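PDB 4RD8: uncharacterized protein from Legionella pneumophila subsp. pneumophila str. Philadelphia 1, which is of unknown function but belongs to the DUF5636 family and adopts a helical fold without strands. Local coordinates for residues C179-V182 against L183-L187. The protein carries 3 engineered substitutions. Numbering follows the deposited sequence.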
loop_
_atom_site.group_PDB
_atom_site.type_symbol
_atom_site.label_atom_id
_atom_site.label_comp_id
_atom_site.label_asym_id
_atom_site.label_seq_id
_atom_site.Cartn_x
_atom_site.Cartn_y
_atom_site.Cartn_z
ATOM N N CYS A 179 -6.495 -0.166 -12.820
ATOM C CA CYS A 179 -7.085 -0.358 -11.501
ATOM C C CYS A 179 -6.047 -0.055 -10.417
ATOM O O CYS A 179 -6.378 0.489 -9.356
ATOM C CB CYS A 179 -7.606 -1.790 -11.352
ATOM S SG CYS A 179 -8.796 -2.024 -9.990
ATOM N N TRP A 180 -4.798 -0.419 -10.682
ATOM C CA TRP A 180 -3.698 -0.038 -9.798
ATOM C C TRP A 180 -3.713 1.479 -9.588
ATOM O O TRP A 180 -3.726 1.947 -8.451
ATOM C CB TRP A 180 -2.370 -0.492 -10.397
ATOM C CG TRP A 180 -1.143 0.056 -9.719
ATOM C CD1 TRP A 180 -0.578 1.291 -9.904
ATOM C CD2 TRP A 180 -0.301 -0.635 -8.789
ATOM N NE1 TRP A 180 0.545 1.416 -9.126
ATOM C CE2 TRP A 180 0.742 0.248 -8.433
ATOM C CE3 TRP A 180 -0.335 -1.911 -8.216
ATOM C CZ2 TRP A 180 1.748 -0.106 -7.527
ATOM C CZ3 TRP A 180 0.663 -2.264 -7.319
ATOM C CH2 TRP A 180 1.692 -1.365 -6.984
ATOM N N ASP A 181 -3.721 2.238 -10.681
ATOM C CA ASP A 181 -3.820 3.699 -10.607
ATOM C C ASP A 181 -5.015 4.196 -9.781
ATOM O O ASP A 181 -4.872 5.069 -8.921
ATOM C CB ASP A 181 -3.951 4.300 -12.007
ATOM C CG ASP A 181 -2.702 4.124 -12.856
ATOM O OD1 ASP A 181 -1.622 3.802 -12.308
ATOM O OD2 ASP A 181 -2.802 4.344 -14.086
ATOM N N VAL A 182 -6.200 3.667 -10.073
ATOM C CA VAL A 182 -7.435 4.172 -9.461
ATOM C C VAL A 182 -7.452 3.957 -7.952
ATOM O O VAL A 182 -8.025 4.765 -7.192
ATOM C CB VAL A 182 -8.683 3.535 -10.123
ATOM C CG1 VAL A 182 -9.941 3.864 -9.355
ATOM C CG2 VAL A 182 -8.815 4.028 -11.555
ATOM N N LEU A 183 -6.802 2.884 -7.511
ATOM C CA LEU A 183 -6.789 2.540 -6.097
ATOM C C LEU A 183 -5.672 3.219 -5.317
ATOM O O LEU A 183 -5.925 3.810 -4.273
ATOM C CB LEU A 183 -6.686 1.026 -5.902
ATOM C CG LEU A 183 -7.925 0.262 -6.372
ATOM C CD1 LEU A 183 -7.813 -1.196 -5.958
ATOM C CD2 LEU A 183 -9.204 0.900 -5.827
ATOM N N ILE A 184 -4.446 3.142 -5.826
ATOM C CA ILE A 184 -3.291 3.513 -5.018
ATOM C C ILE A 184 -2.256 4.348 -5.749
ATOM O O ILE A 184 -1.183 4.606 -5.215
ATOM C CB ILE A 184 -2.587 2.260 -4.439
ATOM C CG1 ILE A 184 -2.111 1.356 -5.586
ATOM C CG2 ILE A 184 -3.508 1.521 -3.447
ATOM C CD1 ILE A 184 -1.270 0.191 -5.152
ATOM N N ASP A 185 -2.550 4.762 -6.980
ATOM C CA ASP A 185 -1.593 5.593 -7.715
ATOM C C ASP A 185 -2.312 6.741 -8.438
ATOM O O ASP A 185 -1.940 7.120 -9.551
ATOM C CB ASP A 185 -0.787 4.733 -8.702
ATOM C CG ASP A 185 0.695 5.052 -8.696
ATOM O OD1 ASP A 185 1.123 5.929 -7.925
ATOM O OD2 ASP A 185 1.445 4.405 -9.463
ATOM N N LYS A 186 -3.336 7.289 -7.779
ATOM C CA LYS A 186 -4.199 8.314 -8.387
ATOM C C LYS A 186 -3.675 9.711 -8.087
ATOM O O LYS A 186 -4.230 10.438 -7.258
ATOM C CB LYS A 186 -5.647 8.182 -7.888
ATOM C CG LYS A 186 -6.700 8.804 -8.807
ATOM C CD LYS A 186 -6.700 8.117 -10.183
ATOM C CE LYS A 186 -7.790 8.668 -11.103
ATOM N NZ LYS A 186 -7.501 10.039 -11.607
ATOM N N LEU A 187 -2.602 10.083 -8.778
ATOM C CA LEU A 187 -1.962 11.372 -8.575
ATOM C C LEU A 187 -2.955 12.505 -8.782
ATOM O O LEU A 187 -3.773 12.461 -9.706
ATOM C CB LEU A 187 -0.790 11.539 -9.536
ATOM C CG LEU A 187 0.364 10.571 -9.305
ATOM C CD1 LEU A 187 1.550 10.940 -10.189
ATOM C CD2 LEU A 187 0.761 10.603 -7.850
#
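W180 meets I184 and D185 along the short helix 179-184 and the residues that follow it. The indole of W180 lies beside the helix and reaches forward to the residues four and five further on. I184 can be followed outward from CB, which sits 4.2 Å from W180 O. With chi1 at 60°, CG1 is flanked by both the amide N and the carbonyl carbon, which turns it back toward W180 O. I184 CG1 comes within 3.3 Å of W180 O. From there the chain runs on extended, and CD1 ends over the six-membered ring of W180. This is a CH-pi contact, with I184 CD1 3.6 Å from the centroid of that ring and almost on its normal. The edge of the indole does different work. W180 NE1 donates to D185 OD2 at 3.1 Å, nearly in the ring plane but from above the carboxylate plane. The two planes stand 78° apart. D185 OD1 turns to R122 in a salt bridge. I184 N bonds to W180 O in the helical pattern. D185 N reaches D181 O at 3.0 Å, but from above the carbonyl plane. I184 thus covers one face of the indole and D185 takes its N-H. H131 and F106 pack edge-to-face with W180. D181 OD1 lies 4.2 Å from D185 OD2; the salt bridge to R122 and the indole N-H probably help offset the nearby charge of D181.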